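Local coordinates for protein fucose-specific lectin (PDB 6GKE) that binds L-fucose specifically, with strongest preference for alpha-1,6-linked core fucose on glycoproteins, and may act as an antifungal protein, at residues 63-68 with 76-81; 67-72 with 122-127; 118-123 with 176-181; 127-132 with 148-153. The protein carries 1 engineered substitution. One frame throughout, in Å; residues are numbered along the deposited sequence.

How the interactions relate
From the N terminus, interaction 1 closes a short hairpin between strands 64-70 and 73-81, the first two strands of one propeller blade. Interaction 2 starts from the same stretch, sharing T67 and W68, but spans to the loop 122-127 of the following blade. Interaction 3 opens at 118-123, where interaction 2 ends, and carries the chain on to strand 177-183 of the blade after that, so the spans of interactions 2 and 3 overlap. Interaction 4 falls wholly between the two ends of interaction 3 and joins strands 129-134 and 142-149. Interactions 1 and 4 meet at the fucose of chain B, interactions 3 and 4 at that of chain E.

Interaction 1: 63-68 with 76-81; sequences LAAVTW and IRVYCV. With FUC (alpha-L-fucopyranose), chain B.
A beta hairpin, the first two strands of a propeller blade, brings A64 to W68 alongside I76 to C80, with the strands antiparallel (166°). A64 with Y79 and V66 with R77 are the hydrogen-bonded pairs, each exchanging two backbone bonds; the shortest, from Y79 N to A64 O, is 2.8 Å. A65 with V78 and T67 with I76 are the non-hydrogen-bonded pairs and put their side chains on the other face, where those of T67 and I76 lie side by side, T67 OG1 3.9 Å from I76 CG1 and hydrogen-bonded to Q75 O. On the face of V66 and Y79, V66 CG2 meets the edge of the Y79 ring.

R77 CB packs on V66 CG2, and a bend about the CB-CG bond (chi2 -66°) brings the guanidinium face against W68. W68 CH2 lies over the centre of that face, 3.6 Å from R77 CZ, but the two planes are tilted 55° apart, so the ring does not lie flat on the group. R77 NH1 donates to I76 O at 3.0 Å, from above the carbonyl plane, and Q75 takes a bond from NH2. Thus fixed, the group meets the sugar: R77 NE reaches O4 of the chain B fucose at 2.9 Å and R77 NH2 its O5 at 2.9 Å. E89, Q101 and W153 complete the hydrogen bonding, as befits a fucose site set between two adjacent blades of the six-bladed propeller.

Interaction 2: 67-72 with 122-127; sequences TWKSAQ and GSESAP
The W68 side chain lies against the backbone of G122, its CD1 3.7 Å from G122 CA and its CB resting near G122 O. The approach is oblique to the indole, and the bare G122 main chain packs directly on the ring.

Further along, the carbonyl of K69 faces the backbone of S123: K69 O lies 3.0 Å from S123 CA, a CH-O contact bent to 120° at the hydrogen. No direct hydrogen bond crosses between 67-72 and 122-127. Two waters do the bridging instead. One takes the K69 N-H, its oxygen 2.9 Å from K69 N, and donates to G122 O at 2.8 Å; the other accepts from A71 N and gives only a weak bond to S123 O.

At the outer end, E124 CG rests on the carbonyl group of S70, 3.5 Å from S70 C. With CG beside its own backbone N (chi1 -70°) and the chain extended beyond, the carboxylate comes toward K69, whose side chain it crosses. E124 OE1 and K69 NZ stand 4.2 Å apart, opposite charges beyond salt-bridge range, and because the lysine is modelled in two conformers even this proximity is doubtful. The loop's shape comes from an ST turn in which S123 OG accepts from S125 N, and from S123 N bonded to A126 O.

The loop follows strand 116-120 and precedes strand 129-134 of one blade, while its partner is the end of strand 64-70 in the preceding blade, paired in turn with strand 73-81.

Interaction 3: 118-123 with 176-181; sequences LQWGGS and GRLRIY. With FUC (alpha-L-fucopyranose), chain F; FUC (alpha-L-fucopyranose), chain E.
W120 and G176 provide the CH-pi contact: G176 CA sits 3.6 Å from the centroid of the W120 six-membered ring and 20° off its normal, while G176 N lies over the same face, nearer the five-membered ring. The indole is turned there by a chi1 of 86°, which sets CG between the backbone N and the carbonyl carbon. The positive phi of G176 favours glycine at this point.

Apolar packing continues along the strands. L118 CD1 meets L178 CD2 at 3.8 Å and L118 CD2 meets I180 CD1 at 4.0 Å, each pair of side chains crossing at about a right angle. L178 CD2 also reaches W120 CZ3, at 3.9 Å. The strand segments are antiparallel (168°) but 9.0 Å apart at closest approach; they meet through side chains, with the G176 backbone against W120.

No hydrogen bond crosses the contact; the polar groups bond within their own segments, to sugar or to other residues of the chain. Q119 OE1 accepts from G122 N in its carbonyl plane, on a lone pair, holding the turn that follows the strand. R179 starts away from 118-123, and its guanidinium serves the next fucose: NE and NH2 bind the chain F sugar at O4 and O5, NH1 donates to the carbonyl O of the preceding residue, L178, and D195 forms a salt bridge to NH2.

The methyl group C6 of the chain E fucose lies near both W120 CH2 and L178 CD1. W120 and L178 thus supply an apolar wall from two successive blades, an arrangement characteristic of the inter-blade fucose pockets of this propeller.

Interaction 4: 127-132 with 148-153; sequences PPNIRV and VWSGKW. With FUC (alpha-L-fucopyranose), chain B; FUC (alpha-L-fucopyranose), chain E; NDG (2-acetamido-2-deoxy-alpha-D-glucopyranose), chain C.
R131 leaves strand 129-134 beside V148 and S150, its chain bending about the CB-CG bond (chi2 -69°). CD lies close to both O4 of the chain E fucose and the V148 methyl CG2, R131 CD to V148 CG2 being 3.8 Å. R131 NE donates to that sugar's O4 at 2.8 Å. CZ faces V148 CG1, which sits over the centre of one guanidinium face. At the edge, R131 NH1 and NH2 both grip S150 OG, at 3.0 Å and 3.1 Å and nearly in plane, while NH2 also binds the fucose O5 and NH1 donates to O of the preceding residue, I130. S150 OG in turn donates to N129 OD1 on a lone pair, so the hydroxyl is held by three bonds, and N129 ND2 is bound to W120 O.

The backbones form a beta hairpin of one propeller blade: I130 and W149 are its hydrogen-bonded pair, W149 N reaching I130 O at 2.9 Å and 175°, with R131 NH1 arriving at the same oxygen from the opposite face of its plane.

On the I130 and W149 side lies the chain B sugar. In the conformer described, one face of W149 covers the fucose methyl, W149 NE1 to fucose C6 being 3.5 Å, with the rim reaching the N-acetylglucosamine. W153 NE1 donates to the fucose O3 at 2.8 Å. The far corner of the W153 indole, CH2, packs on I130 CG2 and V132 CG2, with W153 CH2 to V132 CG2 3.9 Å.

Interaction 1: 63-68 with 76-81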
# COMPACT_ATOMS: atom_id res chain seq x y z
N LEU A 63 -15.83 3.66 -4.09
CA LEU A 63 -16.59 4.53 -3.19
C LEU A 63 -17.11 5.73 -3.99
O LEU A 63 -16.47 6.21 -4.92
CB LEU A 63 -15.71 5.07 -2.06
CG LEU A 63 -15.18 4.04 -1.06
CD1 LEU A 63 -14.20 4.71 -0.11
CD2 LEU A 63 -16.29 3.37 -0.28
N ALA A 64 -18.26 6.24 -3.55
CA ALA A 64 -18.79 7.52 -4.00
C ALA A 64 -19.66 8.07 -2.87
O ALA A 64 -20.10 7.32 -2.01
CB ALA A 64 -19.58 7.37 -5.29
N ALA A 65 -19.92 9.38 -2.88
CA ALA A 65 -20.73 9.97 -1.82
C ALA A 65 -21.42 11.23 -2.31
O ALA A 65 -20.88 11.96 -3.15
CB ALA A 65 -19.88 10.27 -0.60
N VAL A 66 -22.61 11.49 -1.73
CA VAL A 66 -23.37 12.72 -1.97
C VAL A 66 -23.95 13.21 -0.64
O VAL A 66 -24.06 12.46 0.33
CB VAL A 66 -24.50 12.52 -2.99
CG1 VAL A 66 -23.96 12.16 -4.36
CG2 VAL A 66 -25.52 11.48 -2.53
N THR A 67 -24.37 14.48 -0.63
CA THR A 67 -24.95 15.09 0.55
C THR A 67 -25.96 16.16 0.15
O THR A 67 -25.87 16.76 -0.92
CB THR A 67 -23.85 15.67 1.45
OG1 THR A 67 -24.39 16.11 2.70
CG2 THR A 67 -23.13 16.84 0.82
N TRP A 68 -26.92 16.40 1.04
CA TRP A 68 -27.86 17.51 0.94
C TRP A 68 -28.40 17.78 2.35
O TRP A 68 -28.19 16.97 3.25
CB TRP A 68 -29.00 17.22 -0.06
CG TRP A 68 -29.93 16.13 0.37
CD1 TRP A 68 -31.14 16.27 0.98
CD2 TRP A 68 -29.71 14.72 0.25
NE1 TRP A 68 -31.69 15.04 1.24
CE2 TRP A 68 -30.83 14.07 0.80
CE3 TRP A 68 -28.69 13.93 -0.29
CZ2 TRP A 68 -30.95 12.69 0.86
CZ3 TRP A 68 -28.80 12.56 -0.24
CH2 TRP A 68 -29.92 11.94 0.33
N ILE A 76 -26.23 12.22 4.27
CA ILE A 76 -25.09 11.74 3.51
C ILE A 76 -25.43 10.34 3.01
O ILE A 76 -26.06 9.55 3.73
CB ILE A 76 -23.78 11.74 4.32
CG1 ILE A 76 -23.51 13.10 4.95
CG2 ILE A 76 -22.61 11.27 3.46
CD1 ILE A 76 -22.45 13.10 6.03
N ARG A 77 -25.00 10.03 1.79
CA ARG A 77 -25.07 8.67 1.27
C ARG A 77 -23.68 8.30 0.75
O ARG A 77 -23.09 9.07 -0.01
CB ARG A 77 -26.10 8.55 0.14
CG ARG A 77 -27.50 9.01 0.52
CD ARG A 77 -28.16 8.13 1.57
NE ARG A 77 -29.52 8.54 1.88
CZ ARG A 77 -29.88 9.41 2.82
NH1 ARG A 77 -28.97 10.01 3.57
NH2 ARG A 77 -31.15 9.70 3.00
N VAL A 78 -23.19 7.14 1.19
CA VAL A 78 -21.91 6.61 0.76
C VAL A 78 -22.17 5.29 0.05
O VAL A 78 -22.75 4.38 0.64
CB VAL A 78 -20.93 6.43 1.94
CG1 VAL A 78 -19.60 5.86 1.46
CG2 VAL A 78 -20.70 7.74 2.68
N TYR A 79 -21.73 5.21 -1.21
CA TYR A 79 -21.91 4.03 -2.06
C TYR A 79 -20.62 3.23 -2.09
O TYR A 79 -19.52 3.78 -2.10
CB TYR A 79 -22.36 4.45 -3.46
CG TYR A 79 -23.68 5.17 -3.36
CD1 TYR A 79 -24.84 4.46 -3.11
CD2 TYR A 79 -23.76 6.56 -3.36
CE1 TYR A 79 -26.05 5.08 -2.89
CE2 TYR A 79 -24.97 7.21 -3.14
CZ TYR A 79 -26.11 6.47 -2.88
OH TYR A 79 -27.28 7.11 -2.60
N CYS A 80 -20.79 1.90 -2.11
CA CYS A 80 -19.68 0.97 -2.07
C CYS A 80 -20.18 -0.37 -2.60
O CYS A 80 -21.31 -0.47 -3.07
CB CYS A 80 -19.13 0.86 -0.65
SG CYS A 80 -20.33 0.16 0.52
N VAL A 81 -19.35 -1.41 -2.52
CA VAL A 81 -19.66 -2.74 -2.97
C VAL A 81 -19.37 -3.72 -1.81
O VAL A 81 -18.31 -3.60 -1.20
CB VAL A 81 -18.81 -2.99 -4.23
CG1 VAL A 81 -19.00 -4.39 -4.77
CG2 VAL A 81 -19.10 -1.96 -5.32
C1 FUC B . -33.00 6.53 2.32
C2 FUC B . -32.19 5.37 1.77
C3 FUC B . -32.41 5.23 0.27
C4 FUC B . -32.08 6.56 -0.40
C5 FUC B . -32.98 7.64 0.18
C6 FUC B . -32.75 9.01 -0.43
O2 FUC B . -32.57 4.16 2.44
O3 FUC B . -31.64 4.13 -0.24
O4 FUC B . -30.72 6.95 -0.17
O5 FUC B . -32.74 7.73 1.60

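Interaction 2: 67-72 with 122-127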
# COMPACT_ATOMS: atom_id res chain seq x y z
N THR A 67 -24.37 14.48 -0.63
CA THR A 67 -24.95 15.09 0.55
C THR A 67 -25.96 16.16 0.15
O THR A 67 -25.87 16.76 -0.92
CB THR A 67 -23.85 15.67 1.45
OG1 THR A 67 -24.39 16.11 2.70
CG2 THR A 67 -23.13 16.84 0.82
N TRP A 68 -26.92 16.40 1.04
CA TRP A 68 -27.86 17.51 0.94
C TRP A 68 -28.40 17.78 2.35
O TRP A 68 -28.19 16.97 3.25
CB TRP A 68 -29.00 17.22 -0.06
CG TRP A 68 -29.93 16.13 0.37
CD1 TRP A 68 -31.14 16.27 0.98
CD2 TRP A 68 -29.71 14.72 0.25
NE1 TRP A 68 -31.69 15.04 1.24
CE2 TRP A 68 -30.83 14.07 0.80
CE3 TRP A 68 -28.69 13.93 -0.29
CZ2 TRP A 68 -30.95 12.69 0.86
CZ3 TRP A 68 -28.80 12.56 -0.24
CH2 TRP A 68 -29.92 11.94 0.33
N LYS A 69 -29.07 18.91 2.52
CA LYS A 69 -29.67 19.25 3.80
C LYS A 69 -31.17 18.93 3.74
O LYS A 69 -31.83 19.20 2.76
CB LYS A 69 -29.40 20.71 4.14
CG LYS A 69 -29.87 21.13 5.53
CD LYS A 69 -29.26 22.43 6.00
CE LYS A 69 -29.36 23.55 4.98
NZ LYS A 69 -28.93 24.85 5.55
N SER A 70 -31.68 18.33 4.81
CA SER A 70 -33.07 17.94 4.91
C SER A 70 -33.65 18.44 6.22
O SER A 70 -32.93 18.94 7.08
CB SER A 70 -33.22 16.45 4.84
OG SER A 70 -32.84 15.86 6.07
N ALA A 71 -34.95 18.23 6.40
CA ALA A 71 -35.59 18.64 7.62
C ALA A 71 -35.03 17.87 8.83
O ALA A 71 -35.13 18.37 9.96
CB ALA A 71 -37.09 18.48 7.49
N GLN A 72 -34.43 16.70 8.61
CA GLN A 72 -33.90 15.86 9.69
C GLN A 72 -32.42 16.15 9.96
O GLN A 72 -31.82 15.58 10.87
CB GLN A 72 -33.99 14.36 9.37
CG GLN A 72 -35.41 13.84 9.27
CD GLN A 72 -35.91 13.93 7.85
OE1 GLN A 72 -35.16 14.30 6.95
NE2 GLN A 72 -37.17 13.59 7.65
N GLY A 122 -32.45 18.05 -3.35
CA GLY A 122 -32.78 17.80 -1.96
C GLY A 122 -32.57 19.03 -1.10
O GLY A 122 -31.54 19.69 -1.18
N SER A 123 -33.57 19.32 -0.26
CA SER A 123 -33.54 20.47 0.62
C SER A 123 -34.55 20.24 1.74
O SER A 123 -35.18 19.19 1.81
CB SER A 123 -33.86 21.74 -0.13
OG SER A 123 -35.25 21.80 -0.39
N GLU A 124 -34.76 21.26 2.56
CA GLU A 124 -35.77 21.22 3.60
C GLU A 124 -37.17 21.43 3.02
O GLU A 124 -38.13 21.38 3.79
CB GLU A 124 -35.44 22.24 4.68
CG GLU A 124 -34.23 21.82 5.49
CD GLU A 124 -33.60 22.95 6.27
OE1 GLU A 124 -32.97 23.82 5.65
OE2 GLU A 124 -33.79 22.98 7.50
N SER A 125 -37.30 21.65 1.70
CA SER A 125 -38.62 21.85 1.11
C SER A 125 -38.77 21.11 -0.22
O SER A 125 -39.73 21.34 -0.95
CB SER A 125 -38.95 23.32 0.97
OG SER A 125 -38.04 23.99 0.11
N ALA A 126 -37.87 20.16 -0.51
CA ALA A 126 -37.95 19.39 -1.75
C ALA A 126 -37.18 18.08 -1.58
O ALA A 126 -36.20 18.03 -0.84
CB ALA A 126 -37.40 20.17 -2.91
N PRO A 127 -37.60 16.99 -2.25
CA PRO A 127 -36.93 15.71 -2.11
C PRO A 127 -35.64 15.63 -2.92
O PRO A 127 -35.46 16.33 -3.91
CB PRO A 127 -37.96 14.72 -2.65
CG PRO A 127 -38.67 15.52 -3.72
CD PRO A 127 -38.77 16.92 -3.14
O HOH W 1 -29.69 20.92 0.47
O HOH W 2 -36.69 17.41 4.32

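Interaction 3: 118-123 with 176-181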
# COMPACT_ATOMS: atom_id res chain seq x y z
N LEU A 118 -24.17 11.46 -8.08
CA LEU A 118 -24.55 12.86 -8.04
C LEU A 118 -25.92 12.97 -7.37
O LEU A 118 -26.65 11.99 -7.21
CB LEU A 118 -24.54 13.48 -9.44
CG LEU A 118 -25.47 12.87 -10.49
CD1 LEU A 118 -26.93 13.23 -10.28
CD2 LEU A 118 -25.03 13.29 -11.89
N GLN A 119 -26.27 14.20 -6.99
CA GLN A 119 -27.55 14.49 -6.38
C GLN A 119 -27.95 15.91 -6.77
O GLN A 119 -27.10 16.79 -6.85
CB GLN A 119 -27.46 14.33 -4.86
CG GLN A 119 -28.79 14.44 -4.12
CD GLN A 119 -29.34 15.83 -3.90
OE1 GLN A 119 -30.56 16.00 -3.82
NE2 GLN A 119 -28.47 16.83 -3.75
N TRP A 120 -29.26 16.12 -6.95
CA TRP A 120 -29.78 17.48 -7.04
C TRP A 120 -31.17 17.54 -6.42
O TRP A 120 -31.92 16.57 -6.44
CB TRP A 120 -29.83 18.02 -8.48
CG TRP A 120 -31.09 17.64 -9.19
CD1 TRP A 120 -32.26 18.34 -9.20
CD2 TRP A 120 -31.34 16.42 -9.92
NE1 TRP A 120 -33.22 17.65 -9.88
CE2 TRP A 120 -32.69 16.48 -10.34
CE3 TRP A 120 -30.57 15.31 -10.27
CZ2 TRP A 120 -33.27 15.46 -11.10
CZ3 TRP A 120 -31.15 14.31 -11.01
CH2 TRP A 120 -32.48 14.38 -11.42
N GLY A 121 -31.51 18.72 -5.92
CA GLY A 121 -32.86 19.06 -5.55
C GLY A 121 -33.15 18.93 -4.06
O GLY A 121 -34.04 19.61 -3.55
N GLY A 122 -32.45 18.05 -3.35
CA GLY A 122 -32.78 17.80 -1.96
C GLY A 122 -32.57 19.03 -1.10
O GLY A 122 -31.54 19.69 -1.18
N SER A 123 -33.57 19.32 -0.26
CA SER A 123 -33.54 20.47 0.62
C SER A 123 -34.55 20.24 1.74
O SER A 123 -35.18 19.19 1.81
CB SER A 123 -33.86 21.74 -0.13
OG SER A 123 -35.25 21.80 -0.39
N GLY A 176 -31.67 18.74 -12.54
CA GLY A 176 -31.96 17.68 -13.50
C GLY A 176 -31.08 17.75 -14.74
O GLY A 176 -31.45 17.18 -15.76
N ARG A 177 -29.92 18.40 -14.65
CA ARG A 177 -28.99 18.52 -15.77
C ARG A 177 -27.68 17.85 -15.35
O ARG A 177 -27.02 18.30 -14.41
CB ARG A 177 -28.70 19.98 -16.14
CG ARG A 177 -29.86 20.71 -16.81
CD ARG A 177 -29.50 22.15 -17.13
NE ARG A 177 -28.47 22.27 -18.15
CZ ARG A 177 -27.68 23.33 -18.32
NH1 ARG A 177 -27.69 24.30 -17.43
NH2 ARG A 177 -26.88 23.40 -19.37
N LEU A 178 -27.33 16.77 -16.05
CA LEU A 178 -26.28 15.86 -15.60
C LEU A 178 -25.14 15.81 -16.62
O LEU A 178 -25.39 15.80 -17.82
CB LEU A 178 -26.84 14.44 -15.45
CG LEU A 178 -28.19 14.33 -14.75
CD1 LEU A 178 -28.57 12.86 -14.60
CD2 LEU A 178 -28.20 15.03 -13.40
N ARG A 179 -23.91 15.70 -16.11
CA ARG A 179 -22.75 15.48 -16.96
C ARG A 179 -21.90 14.37 -16.35
O ARG A 179 -21.55 14.42 -15.16
CB ARG A 179 -21.92 16.76 -17.12
CG ARG A 179 -22.64 17.90 -17.83
CD ARG A 179 -22.98 17.61 -19.28
NE ARG A 179 -23.61 18.73 -19.96
CZ ARG A 179 -24.92 18.98 -19.99
NH1 ARG A 179 -25.78 18.21 -19.34
NH2 ARG A 179 -25.37 20.02 -20.68
N ILE A 180 -21.61 13.36 -17.17
CA ILE A 180 -20.87 12.17 -16.77
C ILE A 180 -19.60 12.10 -17.62
O ILE A 180 -19.67 12.23 -18.84
CB ILE A 180 -21.72 10.90 -16.96
CG1 ILE A 180 -23.13 11.04 -16.38
CG2 ILE A 180 -20.97 9.69 -16.41
CD1 ILE A 180 -23.21 11.36 -14.91
N TYR A 181 -18.46 11.89 -16.96
CA TYR A 181 -17.15 11.85 -17.59
C TYR A 181 -16.54 10.47 -17.36
O TYR A 181 -16.61 9.92 -16.28
CB TYR A 181 -16.25 12.96 -17.03
CG TYR A 181 -16.86 14.31 -17.26
CD1 TYR A 181 -16.68 14.98 -18.46
CD2 TYR A 181 -17.71 14.87 -16.32
CE1 TYR A 181 -17.32 16.18 -18.71
CE2 TYR A 181 -18.36 16.07 -16.56
CZ TYR A 181 -18.17 16.73 -17.76
OH TYR A 181 -18.84 17.90 -18.01
C1 FUC F . -23.14 20.70 -23.57
C2 FUC F . -21.85 19.89 -23.67
C3 FUC F . -20.67 20.71 -23.14
C4 FUC F . -20.98 21.17 -21.71
C5 FUC F . -22.25 22.01 -21.74
C6 FUC F . -22.65 22.50 -20.35
O1 FUC F . -23.04 21.77 -24.51
O2 FUC F . -21.64 19.50 -25.03
O3 FUC F . -19.46 19.96 -23.24
O4 FUC F . -21.21 20.06 -20.84
O5 FUC F . -23.33 21.21 -22.25
C1 FUC E . -34.32 9.53 -15.18
C2 FUC E . -33.29 8.53 -15.69
C3 FUC E . -32.34 9.23 -16.66
C4 FUC E . -31.71 10.46 -15.99
C5 FUC E . -32.84 11.39 -15.59
C6 FUC E . -32.35 12.67 -14.96
O1 FUC E . -35.18 9.84 -16.27
O2 FUC E . -33.97 7.41 -16.30
O3 FUC E . -31.35 8.32 -17.15
O4 FUC E . -30.99 10.11 -14.81
O5 FUC E . -33.69 10.72 -14.66

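Interaction 4: 127-132 with 148-153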
# COMPACT_ATOMS: atom_id res chain seq x y z
N PRO A 127 -37.60 16.99 -2.25
CA PRO A 127 -36.93 15.71 -2.11
C PRO A 127 -35.64 15.63 -2.92
O PRO A 127 -35.46 16.33 -3.91
CB PRO A 127 -37.96 14.72 -2.65
CG PRO A 127 -38.67 15.52 -3.72
CD PRO A 127 -38.77 16.92 -3.14
N PRO A 128 -34.72 14.73 -2.51
CA PRO A 128 -33.48 14.53 -3.25
C PRO A 128 -33.69 13.68 -4.50
O PRO A 128 -34.62 12.88 -4.58
CB PRO A 128 -32.60 13.78 -2.24
CG PRO A 128 -33.60 12.96 -1.45
CD PRO A 128 -34.81 13.86 -1.33
N ASN A 129 -32.78 13.86 -5.45
CA ASN A 129 -32.70 13.05 -6.65
C ASN A 129 -31.26 12.56 -6.76
O ASN A 129 -30.37 13.38 -6.90
CB ASN A 129 -33.07 13.84 -7.91
CG ASN A 129 -34.46 14.41 -7.83
OD1 ASN A 129 -35.43 13.74 -8.19
ND2 ASN A 129 -34.57 15.64 -7.34
N ILE A 130 -31.06 11.24 -6.64
CA ILE A 130 -29.72 10.66 -6.62
C ILE A 130 -29.54 9.82 -7.88
O ILE A 130 -30.47 9.14 -8.31
CB ILE A 130 -29.48 9.81 -5.36
CG1 ILE A 130 -29.78 10.58 -4.07
CG2 ILE A 130 -28.07 9.24 -5.34
CD1 ILE A 130 -29.89 9.71 -2.85
N ARG A 131 -28.33 9.85 -8.44
CA ARG A 131 -27.97 8.95 -9.53
C ARG A 131 -26.61 8.34 -9.19
O ARG A 131 -25.70 9.06 -8.78
CB ARG A 131 -27.91 9.70 -10.87
CG ARG A 131 -29.18 10.45 -11.25
CD ARG A 131 -30.33 9.52 -11.58
NE ARG A 131 -31.54 10.21 -12.02
CZ ARG A 131 -32.56 10.59 -11.25
NH1 ARG A 131 -32.47 10.50 -9.93
NH2 ARG A 131 -33.67 11.06 -11.80
N VAL A 132 -26.50 7.02 -9.37
CA VAL A 132 -25.30 6.27 -9.09
C VAL A 132 -24.85 5.58 -10.38
O VAL A 132 -25.68 4.96 -11.05
CB VAL A 132 -25.52 5.25 -7.95
CG1 VAL A 132 -24.25 4.46 -7.66
CG2 VAL A 132 -26.04 5.92 -6.69
N VAL A 148 -31.12 4.89 -10.15
CA VAL A 148 -31.89 6.13 -10.02
C VAL A 148 -32.69 6.11 -8.72
O VAL A 148 -33.46 5.19 -8.51
CB VAL A 148 -32.86 6.23 -11.22
CG1 VAL A 148 -33.85 7.37 -11.07
CG2 VAL A 148 -32.11 6.32 -12.54
N TRP A 149 -32.55 7.17 -7.90
CA TRP A 149 -33.47 7.42 -6.79
C TRP A 149 -34.16 8.76 -7.02
O TRP A 149 -33.53 9.80 -6.88
CB TRP A 149 -32.78 7.49 -5.42
CG TRP A 149 -33.73 7.92 -4.34
CD1 TRP A 149 -34.16 9.19 -4.03
CD2 TRP A 149 -34.44 7.04 -3.46
NE1 TRP A 149 -35.07 9.14 -3.00
CE2 TRP A 149 -35.25 7.84 -2.63
CE3 TRP A 149 -34.43 5.66 -3.28
CZ2 TRP A 149 -36.06 7.28 -1.64
CZ3 TRP A 149 -35.23 5.11 -2.31
CH2 TRP A 149 -36.03 5.91 -1.49
N SER A 150 -35.45 8.71 -7.35
CA SER A 150 -36.30 9.89 -7.31
C SER A 150 -37.61 9.49 -6.63
O SER A 150 -38.70 9.76 -7.12
CB SER A 150 -36.48 10.52 -8.69
OG SER A 150 -35.28 11.17 -9.15
N GLY A 151 -37.46 8.83 -5.48
CA GLY A 151 -38.54 8.36 -4.60
C GLY A 151 -38.41 6.89 -4.25
O GLY A 151 -38.86 6.45 -3.20
N LYS A 152 -37.83 6.11 -5.16
CA LYS A 152 -37.60 4.67 -5.05
C LYS A 152 -36.42 4.35 -5.96
O LYS A 152 -36.22 5.06 -6.93
CB LYS A 152 -38.80 3.86 -5.55
CG LYS A 152 -40.12 4.04 -4.82
CD LYS A 152 -40.10 3.43 -3.44
CE LYS A 152 -41.37 3.71 -2.65
NZ LYS A 152 -42.53 2.96 -3.18
N TRP A 153 -35.66 3.29 -5.68
CA TRP A 153 -34.58 2.89 -6.56
C TRP A 153 -35.13 2.17 -7.80
O TRP A 153 -35.91 1.23 -7.68
CB TRP A 153 -33.58 1.99 -5.85
CG TRP A 153 -32.72 2.72 -4.86
CD1 TRP A 153 -32.77 2.61 -3.51
CD2 TRP A 153 -31.66 3.65 -5.15
NE1 TRP A 153 -31.83 3.43 -2.93
CE2 TRP A 153 -31.13 4.07 -3.92
CE3 TRP A 153 -31.09 4.15 -6.33
CZ2 TRP A 153 -30.08 4.98 -3.82
CZ3 TRP A 153 -30.04 5.04 -6.24
CH2 TRP A 153 -29.55 5.45 -5.00
C1 FUC B . -33.00 6.53 2.32
C2 FUC B . -32.19 5.37 1.77
C3 FUC B . -32.41 5.23 0.27
C4 FUC B . -32.08 6.56 -0.40
C5 FUC B . -32.98 7.64 0.18
C6 FUC B . -32.75 9.01 -0.43
O2 FUC B . -32.57 4.16 2.44
O3 FUC B . -31.64 4.13 -0.24
O4 FUC B . -30.72 6.95 -0.17
O5 FUC B . -32.74 7.73 1.60
C1 FUC E . -34.32 9.53 -15.18
C2 FUC E . -33.29 8.53 -15.69
C3 FUC E . -32.34 9.23 -16.66
C4 FUC E . -31.71 10.46 -15.99
C5 FUC E . -32.84 11.39 -15.59
C6 FUC E . -32.35 12.67 -14.96
O1 FUC E . -35.18 9.84 -16.27
O2 FUC E . -33.97 7.41 -16.30
O3 FUC E . -31.35 8.32 -17.15
O4 FUC E . -30.99 10.11 -14.81
O5 FUC E . -33.69 10.72 -14.66
C1 NDG C . -38.52 5.74 1.38
C2 NDG C . -38.58 4.43 2.16
C3 NDG C . -38.19 4.67 3.61
C4 NDG C . -36.82 5.35 3.68
C5 NDG C . -36.75 6.59 2.80
C6 NDG C . -35.33 7.14 2.72
C7 NDG C . -40.17 2.70 1.41
C8 NDG C . -41.60 2.23 1.46
O5 NDG C . -37.20 6.28 1.47
O3 NDG C . -38.14 3.42 4.30
O4 NDG C . -36.51 5.70 5.03
O6 NDG C . -34.38 6.19 2.21
O7 NDG C . -39.32 2.07 0.80
N2 NDG C . -39.91 3.83 2.08
O1 NDG C . -39.46 6.68 1.90